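Local coordinates for protein MtVAO615 (Myceliophthora thermophila, PDB 6F73) that probably acts as a flavoprotein oxidase on a substrate not yet identified, with one bicovalently bound FAD that, once reduced, reacts rapidly with molecular oxygen, at residues D97-N102 and T155-L160; N122-V127 and A168-M173; P411-R416 and L475-G480. All coordinates share one frame; numbering follows the deposited sequence.

Contact 1: D97-N102 and T155-L160; sequences DVLSQN and TGHDYL. With FAD (flavin-adenine dinucleotide), chain E; NAG (2-acetamido-2-deoxy-beta-D-glucopyranose), chain C.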
loop_
_atom_site.group_PDB
_atom_site.type_symbol
_atom_site.label_atom_id
_atom_site.label_comp_id
_atom_site.label_asym_id
_atom_site.label_seq_id
_atom_site.Cartn_x
_atom_site.Cartn_y
_atom_site.Cartn_z
ATOM N N ASP A 97 -9.452 11.498 -7.952
ATOM C CA ASP A 97 -9.884 10.103 -8.006
ATOM C C ASP A 97 -9.140 9.204 -7.050
ATOM O O ASP A 97 -8.062 9.529 -6.552
ATOM C CB ASP A 97 -9.753 9.523 -9.430
ATOM C CG ASP A 97 -10.987 9.751 -10.261
ATOM O OD1 ASP A 97 -11.196 10.907 -10.667
ATOM O OD2 ASP A 97 -11.757 8.789 -10.502
ATOM N N VAL A 98 -9.729 8.036 -6.850
ATOM C CA VAL A 98 -9.166 6.982 -6.028
ATOM C C VAL A 98 -9.379 5.648 -6.786
ATOM O O VAL A 98 -10.340 5.513 -7.552
ATOM C CB VAL A 98 -9.798 7.117 -4.619
ATOM C CG1 VAL A 98 -10.569 5.885 -4.164
ATOM C CG2 VAL A 98 -8.750 7.573 -3.608
ATOM N N LEU A 99 -8.472 4.691 -6.612
ATOM C CA LEU A 99 -8.562 3.418 -7.348
ATOM C C LEU A 99 -9.635 2.450 -6.829
ATOM O O LEU A 99 -10.126 1.625 -7.598
ATOM C CB LEU A 99 -7.205 2.711 -7.374
ATOM C CG LEU A 99 -6.078 3.506 -8.044
ATOM C CD1 LEU A 99 -4.786 2.707 -8.078
ATOM C CD2 LEU A 99 -6.471 3.958 -9.437
ATOM N N SER A 100 -9.980 2.535 -5.544
ATOM C CA SER A 100 -10.965 1.625 -4.953
ATOM C C SER A 100 -12.376 1.837 -5.495
ATOM O O SER A 100 -12.975 2.907 -5.360
ATOM C CB SER A 100 -10.991 1.702 -3.423
ATOM O OG SER A 100 -12.040 0.884 -2.909
ATOM N N GLN A 101 -12.889 0.769 -6.080
ATOM C CA GLN A 101 -14.239 0.727 -6.610
ATOM C C GLN A 101 -15.243 0.875 -5.476
ATOM O O GLN A 101 -16.302 1.475 -5.655
ATOM C CB GLN A 101 -14.490 -0.583 -7.368
ATOM C CG GLN A 101 -13.503 -0.843 -8.492
ATOM C CD GLN A 101 -12.305 -1.681 -8.054
ATOM O OE1 GLN A 101 -11.902 -1.664 -6.890
ATOM N NE2 GLN A 101 -11.733 -2.414 -8.992
ATOM N N ASN A 102 -14.899 0.332 -4.310
ATOM C CA ASN A 102 -15.760 0.448 -3.138
ATOM C C ASN A 102 -15.912 1.911 -2.692
ATOM O O ASN A 102 -17.025 2.368 -2.424
ATOM C CB ASN A 102 -15.244 -0.420 -1.993
ATOM C CG ASN A 102 -16.289 -0.646 -0.920
ATOM O OD1 ASN A 102 -17.495 -0.658 -1.193
ATOM N ND2 ASN A 102 -15.829 -0.835 0.312
ATOM N N THR A 155 -1.346 8.607 -4.818
ATOM C CA THR A 155 -1.736 7.788 -5.972
ATOM C C THR A 155 -3.208 7.378 -5.994
ATOM O O THR A 155 -3.722 7.032 -7.050
ATOM C CB THR A 155 -0.942 6.481 -5.998
ATOM O OG1 THR A 155 -1.293 5.704 -4.842
ATOM C CG2 THR A 155 0.582 6.759 -6.024
ATOM N N GLY A 156 -3.870 7.396 -4.832
ATOM C CA GLY A 156 -5.208 6.837 -4.679
ATOM C C GLY A 156 -5.241 5.321 -4.499
ATOM O O GLY A 156 -6.313 4.729 -4.581
ATOM N N HIS A 157 -4.093 4.693 -4.219
ATOM C CA HIS A 157 -4.044 3.231 -4.035
ATOM C C HIS A 157 -4.759 2.700 -2.799
ATOM O O HIS A 157 -5.095 1.522 -2.761
ATOM C CB HIS A 157 -2.603 2.694 -3.988
ATOM C CG HIS A 157 -2.160 2.055 -5.265
ATOM N ND1 HIS A 157 -2.550 0.771 -5.658
ATOM C CD2 HIS A 157 -1.321 2.523 -6.222
ATOM C CE1 HIS A 157 -2.008 0.547 -6.856
ATOM N NE2 HIS A 157 -1.233 1.564 -7.188
ATOM N N ASP A 158 -4.970 3.538 -1.791
ATOM C CA ASP A 158 -5.324 3.027 -0.471
ATOM C C ASP A 158 -6.580 2.167 -0.442
ATOM O O ASP A 158 -7.659 2.613 -0.854
ATOM C CB ASP A 158 -5.502 4.144 0.556
ATOM C CG ASP A 158 -5.369 3.632 1.956
ATOM O OD1 ASP A 158 -4.215 3.440 2.412
ATOM O OD2 ASP A 158 -6.420 3.376 2.577
ATOM N N TYR A 159 -6.413 0.950 0.072
ATOM C CA TYR A 159 -7.504 -0.022 0.192
ATOM C C TYR A 159 -8.552 0.348 1.247
ATOM O O TYR A 159 -9.687 -0.141 1.167
ATOM C CB TYR A 159 -6.948 -1.412 0.514
ATOM C CG TYR A 159 -6.147 -2.038 -0.608
ATOM C CD1 TYR A 159 -6.767 -2.480 -1.777
ATOM C CD2 TYR A 159 -4.766 -2.202 -0.494
ATOM C CE1 TYR A 159 -6.028 -3.056 -2.803
ATOM C CE2 TYR A 159 -4.025 -2.784 -1.506
ATOM C CZ TYR A 159 -4.657 -3.213 -2.656
ATOM O OH TYR A 159 -3.908 -3.777 -3.657
ATOM N N LEU A 160 -8.175 1.188 2.220
ATOM C CA LEU A 160 -9.081 1.618 3.297
ATOM C C LEU A 160 -9.789 2.968 3.053
ATOM O O LEU A 160 -10.536 3.439 3.920
ATOM C CB LEU A 160 -8.333 1.644 4.643
ATOM C CG LEU A 160 -7.788 0.284 5.118
ATOM C CD1 LEU A 160 -6.368 0.019 4.607
ATOM C CD2 LEU A 160 -7.819 0.176 6.640
HETATM P PA FAD E . -2.468 6.865 -1.402
HETATM O O1A FAD E . -3.849 6.261 -1.371
HETATM O O2A FAD E . -2.272 8.096 -2.246
HETATM O O5B FAD E . -2.056 7.175 0.119
HETATM C C5B FAD E . -2.018 6.145 1.100
HETATM C C4B FAD E . -2.065 6.716 2.510
HETATM O O4B FAD E . -0.846 7.416 2.745
HETATM C C3B FAD E . -3.192 7.711 2.732
HETATM O O3B FAD E . -3.672 7.638 4.078
HETATM C C2B FAD E . -2.544 9.055 2.494
HETATM O O2B FAD E . -3.181 10.099 3.229
HETATM C C1B FAD E . -1.131 8.794 2.977
HETATM N N9A FAD E . -0.151 9.648 2.278
HETATM C C8A FAD E . 0.261 9.525 1.005
HETATM N N7A FAD E . 1.166 10.482 0.705
HETATM C C5A FAD E . 1.335 11.229 1.800
HETATM C C6A FAD E . 2.147 12.398 2.164
HETATM N N6A FAD E . 2.969 12.949 1.246
HETATM N N1A FAD E . 2.035 12.882 3.428
HETATM C C2A FAD E . 1.206 12.320 4.339
HETATM N N3A FAD E . 0.441 11.249 4.068
HETATM C C4A FAD E . 0.468 10.673 2.841
HETATM N N1 FAD E . 2.062 -2.762 -0.310
HETATM C C2 FAD E . 3.098 -3.567 0.020
HETATM O O2 FAD E . 3.604 -3.435 1.151
HETATM N N3 FAD E . 3.596 -4.484 -0.832
HETATM C C4 FAD E . 3.106 -4.671 -2.064
HETATM O O4 FAD E . 3.614 -5.536 -2.805
HETATM C C4X FAD E . 1.966 -3.827 -2.510
HETATM N N5 FAD E . 1.402 -3.940 -3.731
HETATM C C5X FAD E . 0.358 -3.154 -4.106
HETATM C C6 FAD E . -0.199 -3.294 -5.387
HETATM C C7 FAD E . -1.282 -2.486 -5.787
HETATM C C7M FAD E . -1.863 -2.687 -7.173
HETATM C C8 FAD E . -1.839 -1.471 -4.819
HETATM C C8M FAD E . -2.932 -0.440 -5.081
HETATM C C9 FAD E . -1.263 -1.337 -3.564
HETATM C C9A FAD E . -0.195 -2.134 -3.152
HETATM N N10 FAD E . 0.397 -1.984 -1.870
HETATM C C10 FAD E . 1.464 -2.836 -1.523
HETATM C "C1'" FAD E . -0.134 -1.072 -0.845
HETATM C "C2'" FAD E . 0.408 0.312 -0.668
HETATM O "O2'" FAD E . 1.639 0.147 0.033
HETATM C "C3'" FAD E . -0.603 1.086 0.180
HETATM O "O3'" FAD E . -1.906 1.120 -0.430
HETATM C "C4'" FAD E . -0.142 2.508 0.463
HETATM O "O4'" FAD E . -0.816 2.992 1.632
HETATM C "C5'" FAD E . -0.459 3.412 -0.707
HETATM O "O5'" FAD E . 0.454 4.494 -0.755
HETATM P P FAD E . 0.174 5.675 -1.800
HETATM O O1P FAD E . 0.712 5.168 -3.115
HETATM O O2P FAD E . 0.725 6.941 -1.197
HETATM O O3P FAD E . -1.441 5.724 -1.923
HETATM C C1 NAG C . -21.883 4.081 -0.166
HETATM C C2 NAG C . -21.057 4.047 1.122
HETATM C C3 NAG C . -21.880 3.612 2.333
HETATM C C4 NAG C . -23.172 4.427 2.470
HETATM C C5 NAG C . -23.879 4.510 1.111
HETATM C C6 NAG C . -25.089 5.437 1.186
HETATM C C7 NAG C . -18.650 3.569 1.109
HETATM C C8 NAG C . -17.616 2.494 0.940
HETATM N N2 NAG C . -19.915 3.158 0.991
HETATM O O3 NAG C . -21.051 3.769 3.491
HETATM O O4 NAG C . -24.074 3.833 3.434
HETATM O O5 NAG C . -22.984 4.966 0.081
HETATM O O6 NAG C . -25.551 5.759 -0.131
HETATM O O7 NAG C . -18.330 4.729 1.333
HETATM O O HOH W 1 -8.238 3.831 -3.145
HETATM O O HOH W 2 -10.909 -0.763 -1.135
#

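Contact 2: N122-V127 and A168-M173; sequences NYPSYV and ALSLWM. With NAG (2-acetamido-2-deoxy-beta-D-glucopyranose), chain C.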
loop_
_atom_site.group_PDB
_atom_site.type_symbol
_atom_site.label_atom_id
_atom_site.label_comp_id
_atom_site.label_asym_id
_atom_site.label_seq_id
_atom_site.Cartn_x
_atom_site.Cartn_y
_atom_site.Cartn_z
ATOM N N ASN A 122 -17.688 10.288 -2.055
ATOM C CA ASN A 122 -16.537 10.242 -1.161
ATOM C C ASN A 122 -15.355 11.087 -1.627
ATOM O O ASN A 122 -14.422 11.297 -0.860
ATOM C CB ASN A 122 -16.070 8.794 -0.982
ATOM C CG ASN A 122 -17.052 7.952 -0.195
ATOM O OD1 ASN A 122 -17.669 8.425 0.766
ATOM N ND2 ASN A 122 -17.176 6.682 -0.575
ATOM N N TYR A 123 -15.369 11.535 -2.884
ATOM C CA TYR A 123 -14.275 12.349 -3.428
ATOM C C TYR A 123 -14.248 13.718 -2.766
ATOM O O TYR A 123 -15.299 14.240 -2.377
ATOM C CB TYR A 123 -14.413 12.503 -4.945
ATOM C CG TYR A 123 -14.041 11.285 -5.757
ATOM C CD1 TYR A 123 -13.809 10.034 -5.166
ATOM C CD2 TYR A 123 -13.927 11.380 -7.134
ATOM C CE1 TYR A 123 -13.460 8.938 -5.931
ATOM C CE2 TYR A 123 -13.586 10.281 -7.906
ATOM C CZ TYR A 123 -13.347 9.061 -7.306
ATOM O OH TYR A 123 -12.986 7.962 -8.071
ATOM N N PRO A 124 -13.044 14.306 -2.633
ATOM C CA PRO A 124 -12.946 15.644 -2.063
ATOM C C PRO A 124 -13.567 16.696 -2.981
ATOM O O PRO A 124 -13.621 16.504 -4.203
ATOM C CB PRO A 124 -11.441 15.864 -1.940
ATOM C CG PRO A 124 -10.862 15.039 -3.024
ATOM C CD PRO A 124 -11.732 13.822 -3.094
ATOM N N SER A 125 -14.034 17.792 -2.388
ATOM C CA SER A 125 -14.631 18.875 -3.166
ATOM C C SER A 125 -13.602 19.706 -3.944
ATOM O O SER A 125 -13.894 20.191 -5.052
ATOM C CB SER A 125 -15.474 19.767 -2.265
ATOM O OG SER A 125 -16.559 19.041 -1.718
ATOM N N TYR A 126 -12.413 19.882 -3.366
ATOM C CA TYR A 126 -11.317 20.620 -4.013
ATOM C C TYR A 126 -9.996 19.897 -3.792
ATOM O O TYR A 126 -9.800 19.214 -2.774
ATOM C CB TYR A 126 -11.208 22.057 -3.476
ATOM C CG TYR A 126 -12.377 22.955 -3.844
ATOM C CD1 TYR A 126 -12.421 23.623 -5.062
ATOM C CD2 TYR A 126 -13.434 23.152 -2.956
ATOM C CE1 TYR A 126 -13.499 24.448 -5.394
ATOM C CE2 TYR A 126 -14.520 23.950 -3.286
ATOM C CZ TYR A 126 -14.556 24.589 -4.510
ATOM O OH TYR A 126 -15.627 25.400 -4.819
ATOM N N VAL A 127 -9.103 20.055 -4.764
ATOM C CA VAL A 127 -7.802 19.433 -4.751
ATOM C C VAL A 127 -6.746 20.525 -4.905
ATOM O O VAL A 127 -6.859 21.376 -5.794
ATOM C CB VAL A 127 -7.662 18.424 -5.918
ATOM C CG1 VAL A 127 -6.265 17.821 -5.947
ATOM C CG2 VAL A 127 -8.717 17.321 -5.816
ATOM N N ALA A 168 -13.892 17.365 1.519
ATOM C CA ALA A 168 -12.542 17.672 1.961
ATOM C C ALA A 168 -11.819 18.582 0.978
ATOM O O ALA A 168 -12.221 18.718 -0.175
ATOM C CB ALA A 168 -11.742 16.390 2.149
ATOM N N LEU A 169 -10.750 19.199 1.470
ATOM C CA LEU A 169 -9.757 19.871 0.648
ATOM C C LEU A 169 -8.584 18.913 0.609
ATOM O O LEU A 169 -7.993 18.625 1.655
ATOM C CB LEU A 169 -9.342 21.202 1.273
ATOM C CG LEU A 169 -8.203 21.966 0.595
ATOM C CD1 LEU A 169 -8.553 22.315 -0.843
ATOM C CD2 LEU A 169 -7.876 23.225 1.374
ATOM N N SER A 170 -8.255 18.402 -0.582
ATOM C CA SER A 170 -7.246 17.345 -0.707
ATOM C C SER A 170 -5.891 17.904 -1.093
ATOM O O SER A 170 -5.777 18.640 -2.073
ATOM C CB SER A 170 -7.652 16.322 -1.763
ATOM O OG SER A 170 -6.604 15.387 -1.991
ATOM N N LEU A 171 -4.865 17.514 -0.339
ATOM C CA LEU A 171 -3.472 17.803 -0.681
ATOM C C LEU A 171 -2.956 16.718 -1.619
ATOM O O LEU A 171 -2.634 15.601 -1.190
ATOM C CB LEU A 171 -2.623 17.888 0.591
ATOM C CG LEU A 171 -3.110 18.934 1.602
ATOM C CD1 LEU A 171 -2.253 18.928 2.858
ATOM C CD2 LEU A 171 -3.151 20.320 0.973
ATOM N N TRP A 172 -2.891 17.057 -2.907
ATOM C CA TRP A 172 -2.490 16.114 -3.950
ATOM C C TRP A 172 -0.980 16.169 -4.128
ATOM O O TRP A 172 -0.439 17.165 -4.621
ATOM C CB TRP A 172 -3.214 16.460 -5.247
ATOM C CG TRP A 172 -3.120 15.480 -6.356
ATOM C CD1 TRP A 172 -3.070 14.124 -6.260
ATOM C CD2 TRP A 172 -3.124 15.787 -7.746
ATOM N NE1 TRP A 172 -3.022 13.560 -7.511
ATOM C CE2 TRP A 172 -3.051 14.560 -8.444
ATOM C CE3 TRP A 172 -3.163 16.982 -8.475
ATOM C CZ2 TRP A 172 -3.028 14.488 -9.840
ATOM C CZ3 TRP A 172 -3.142 16.917 -9.864
ATOM C CH2 TRP A 172 -3.081 15.672 -10.536
ATOM N N MET A 173 -0.310 15.091 -3.735
ATOM C CA MET A 173 1.149 15.046 -3.658
ATOM C C MET A 173 1.795 14.412 -4.893
ATOM O O MET A 173 3.028 14.361 -5.002
ATOM C CB MET A 173 1.563 14.271 -2.410
ATOM C CG MET A 173 0.835 14.698 -1.121
ATOM S SD MET A 173 0.830 16.471 -0.778
ATOM C CE MET A 173 2.540 16.763 -0.375
HETATM C C1 NAG C . -21.883 4.081 -0.166
HETATM C C2 NAG C . -21.057 4.047 1.122
HETATM C C3 NAG C . -21.880 3.612 2.333
HETATM C C4 NAG C . -23.172 4.427 2.470
HETATM C C5 NAG C . -23.879 4.510 1.111
HETATM C C6 NAG C . -25.089 5.437 1.186
HETATM C C7 NAG C . -18.650 3.569 1.109
HETATM C C8 NAG C . -17.616 2.494 0.940
HETATM N N2 NAG C . -19.915 3.158 0.991
HETATM O O3 NAG C . -21.051 3.769 3.491
HETATM O O4 NAG C . -24.074 3.833 3.434
HETATM O O5 NAG C . -22.984 4.966 0.081
HETATM O O6 NAG C . -25.551 5.759 -0.131
HETATM O O7 NAG C . -18.330 4.729 1.333
#

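Contact 3: P411-R416 and L475-G480; sequences PFTNSR and LCAPAG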
loop_
_atom_site.group_PDB
_atom_site.type_symbol
_atom_site.label_atom_id
_atom_site.label_comp_id
_atom_site.label_asym_id
_atom_site.label_seq_id
_atom_site.Cartn_x
_atom_site.Cartn_y
_atom_site.Cartn_z
ATOM N N PRO A 411 -10.631 -4.438 -4.197
ATOM C CA PRO A 411 -10.934 -3.492 -3.109
ATOM C C PRO A 411 -11.328 -4.097 -1.760
ATOM O O PRO A 411 -11.587 -3.340 -0.819
ATOM C CB PRO A 411 -12.099 -2.685 -3.674
ATOM C CG PRO A 411 -12.809 -3.662 -4.540
ATOM C CD PRO A 411 -11.754 -4.547 -5.145
ATOM N N PHE A 412 -11.390 -5.423 -1.660
ATOM C CA PHE A 412 -11.600 -6.091 -0.380
ATOM C C PHE A 412 -10.335 -6.861 -0.023
ATOM O O PHE A 412 -10.323 -8.092 0.041
ATOM C CB PHE A 412 -12.825 -7.002 -0.455
ATOM C CG PHE A 412 -14.023 -6.332 -1.055
ATOM C CD1 PHE A 412 -14.649 -5.288 -0.387
ATOM C CD2 PHE A 412 -14.519 -6.730 -2.301
ATOM C CE1 PHE A 412 -15.755 -4.657 -0.937
ATOM C CE2 PHE A 412 -15.629 -6.109 -2.857
ATOM C CZ PHE A 412 -16.249 -5.073 -2.173
ATOM N N THR A 413 -9.262 -6.113 0.198
ATOM C CA THR A 413 -7.971 -6.686 0.531
ATOM C C THR A 413 -7.844 -6.774 2.046
ATOM O O THR A 413 -8.071 -5.793 2.768
ATOM C CB THR A 413 -6.824 -5.861 -0.073
ATOM O OG1 THR A 413 -6.876 -5.963 -1.504
ATOM C CG2 THR A 413 -5.461 -6.362 0.415
ATOM N N ASN A 414 -7.497 -7.971 2.498
ATOM C CA ASN A 414 -7.230 -8.279 3.895
ATOM C C ASN A 414 -5.811 -8.804 3.963
ATOM O O ASN A 414 -5.210 -9.086 2.921
ATOM C CB ASN A 414 -8.203 -9.347 4.352
ATOM C CG ASN A 414 -9.633 -8.935 4.134
ATOM O OD1 ASN A 414 -10.183 -8.159 4.900
ATOM N ND2 ASN A 414 -10.226 -9.416 3.057
ATOM N N SER A 415 -5.262 -8.931 5.168
ATOM C CA SER A 415 -3.910 -9.449 5.301
ATOM C C SER A 415 -3.598 -10.029 6.661
ATOM O O SER A 415 -4.251 -9.729 7.660
ATOM C CB SER A 415 -2.875 -8.360 4.995
ATOM O OG SER A 415 -2.859 -7.373 6.017
ATOM N N ARG A 416 -2.552 -10.832 6.688
ATOM C CA ARG A 416 -2.015 -11.316 7.928
ATOM C C ARG A 416 -0.506 -11.457 7.799
ATOM O O ARG A 416 -0.018 -11.978 6.798
ATOM C CB ARG A 416 -2.680 -12.644 8.263
ATOM C CG ARG A 416 -2.517 -13.087 9.694
ATOM C CD ARG A 416 -3.333 -12.278 10.695
ATOM N NE ARG A 416 -2.918 -12.650 12.052
ATOM C CZ ARG A 416 -3.177 -11.979 13.175
ATOM N NH1 ARG A 416 -3.883 -10.845 13.167
ATOM N NH2 ARG A 416 -2.719 -12.464 14.331
ATOM N N LEU A 475 3.534 -12.760 4.582
ATOM C CA LEU A 475 2.485 -11.755 4.555
ATOM C C LEU A 475 1.526 -12.133 3.434
ATOM O O LEU A 475 1.860 -12.000 2.254
ATOM C CB LEU A 475 3.066 -10.356 4.330
ATOM C CG LEU A 475 2.086 -9.181 4.178
ATOM C CD1 LEU A 475 0.910 -9.248 5.144
ATOM C CD2 LEU A 475 2.818 -7.858 4.334
ATOM N N CYS A 476 0.345 -12.616 3.808
ATOM C CA CYS A 476 -0.639 -13.116 2.842
ATOM C C CYS A 476 -1.852 -12.199 2.777
ATOM O O CYS A 476 -2.346 -11.745 3.808
ATOM C CB CYS A 476 -1.030 -14.547 3.194
ATOM S SG CYS A 476 0.376 -15.672 2.982
ATOM N N ALA A 477 -2.317 -11.934 1.557
ATOM C CA ALA A 477 -3.335 -10.924 1.305
ATOM C C ALA A 477 -4.515 -11.499 0.521
ATOM O O ALA A 477 -4.614 -11.298 -0.702
ATOM C CB ALA A 477 -2.715 -9.754 0.557
ATOM N N PRO A 478 -5.406 -12.242 1.213
ATOM C CA PRO A 478 -6.682 -12.641 0.604
ATOM C C PRO A 478 -7.470 -11.404 0.181
ATOM O O PRO A 478 -7.781 -10.546 1.020
ATOM C CB PRO A 478 -7.393 -13.393 1.733
ATOM C CG PRO A 478 -6.284 -13.967 2.527
ATOM C CD PRO A 478 -5.219 -12.883 2.527
ATOM N N ALA A 479 -7.755 -11.317 -1.111
ATOM C CA ALA A 479 -8.235 -10.084 -1.704
ATOM C C ALA A 479 -9.479 -10.348 -2.545
ATOM O O ALA A 479 -9.426 -11.085 -3.534
ATOM C CB ALA A 479 -7.127 -9.448 -2.534
ATOM N N GLY A 480 -10.601 -9.772 -2.116
ATOM C CA GLY A 480 -11.874 -9.913 -2.810
ATOM C C GLY A 480 -11.939 -8.975 -4.001
ATOM O O GLY A 480 -11.600 -7.793 -3.879
#

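Contact 1: D97-N102 and T155-L160
Val-98 and Gly-156 bring their backbones close together, and beside them Leu-99 N donates to Gly-156 O at 3.0 Å along a nearly straight path. Gly-156 sits at positive phi, and a CB there would press on Val-98 CA and Asp-97 O, so a bare glycine permits the approach. Leu-99 supplies the main side-chain contact. With CG anti to the carbonyl carbon (chi1 -60°), it lays CD1 over the centre of one face of the His-157 imidazole, a CH-pi contact 3.7 Å from the ring centroid. At the ring's edge, His-157 ND1 is covalently joined to FAD C8M, and NE2 is hydrogen-bonded to Thr-224.

Two waters bridge the segments. One accepts from Ser-100 N and donates to Gly-156 O (2.6 Å) and Asp-158 O; the other links Ser-100 OG to Tyr-159 O. Ser-100 is also the N-cap of helix 101-104.

In this PCMH-type FAD-binding loop, an ST turn at Thr-155 and an Asx turn at Asp-158 shape the chain. Thr-155 N and Gly-156 N donate to FAD O2A. Asp-158 N lies 3.0 Å from FAD O1A, its acceptor, and Thr-155 OG1 is 2.7 Å from FAD O1P, within hydrogen-bonding distance. These donors would partly offset the phosphate charge, while the covalent bond, the Thr-224 bond and the leucine methyl probably limit turning of the imidazole; the loop thus contributes at both diphosphate and flavin, Cys-222 providing the other covalent link.

Contact 2: N122-V127 and A168-M173
Tyr-126 and Leu-169 pair in parallel, as do Val-127 and Ser-170, and the tight part of the contact lies here. Ser-170 N donates to Tyr-126 O at 2.8 Å, almost straight at 169°. Val-127 CG1, anti to the backbone N (chi1 177°), presses on Trp-172 CB at 3.4 Å, the two side chains lying aslant. On the sheet face of Tyr-126 and Leu-169, Leu-169 CD1 packs on Tyr-126 CB (3.7 Å). On the other face, that of Val-127 and Ser-170, Pro-124 CG lies 3.7 Å from Ser-170 CB.

The pairing slackens toward the start of the strands, where Ala-168 O receives two weak bonds, from Ser-125 N and from Tyr-126 N. Beyond it, partly exposed Asn-122 leaves the pair altogether: its ND2 donates to O7 of an N-acetylglucosamine at 3.0 Å and also bonds Phe-103 O. A leucine in its place would probably leave that sugar oxygen and the Phe-103 carbonyl without this shared donor.

Within the FAD-binding domain the pair forms the middle of a four-stranded mixed sheet. Strand 54-56 runs antiparallel beside 126-129, strand 150-153 lies parallel beside 169-172, and Tyr-126 stacks on Trp-43 of helix 40-49.

Contact 3: P411-R416 and L475-G480
Phe-412 overlaps Gly-480, resting CB and ring carbon CD2 against it, with CD2 3.5 Å from Gly-480 O; a CB on that glycine would collide with Phe-412 CB. The two form a hydrogen-bonded pair at the edge of a seven-stranded antiparallel sheet, in which strand 412-419 is outermost and 472-480 lies next to it; as in VAO-type relatives, such a sheet probably belongs to the substrate-binding domain. Gly-480 N donates to Phe-412 O at 2.7 Å, whereas Phe-412 N returns a longer bond to Gly-480 O.

Regular pairing lapses at Pro-478, which has no N-H to offer Asn-414 O; that oxygen instead meets Ala-477 CA at 3.1 Å in a CA-H...O contact. Pro-478 O still accepts from Asn-414 N. The amide of Asn-414, with CG beside the backbone N (chi1 -56°), turns back so that ND2 adds a weak second bond (3.4 Å) to the same oxygen.

Order resumes at Arg-416 and Cys-476, joined by two reciprocal N-H...O bonds. The guanidinium runs on to a salt bridge with Asp-507 and a bond to Thr-510 O. Cys-476 is disulfide-linked to Cys-450 on the adjoining strand 448-452. Leu-475 CD1 makes a van der Waals contact with Arg-416 O at 3.3 Å.

Contact 1 is the middle member, with its centre about 13 Å from that of contact 2 and about 15 Å from that of contact 3; contacts 2 and 3 do not touch, their nearest atoms lying about 11 Å apart. Toward contact 2, Tyr-123 OH is 2.8 Å from Asp-97 OD2, a probable hydrogen bond, and both contacts border the same N-acetylglucosamine. Toward contact 3, Gln-101 OE1 packs on Pro-411 CG and Tyr-159 CE1 lies 3.3 Å from Thr-413 OG1. Tyr-159 also reaches the flavin, its OH 3.3 Å from FAD C8, thereby linking the edge of the seven-stranded sheet to the cofactor. In contact 3 the Leu-475 side chain stays about 6 Å from FAD.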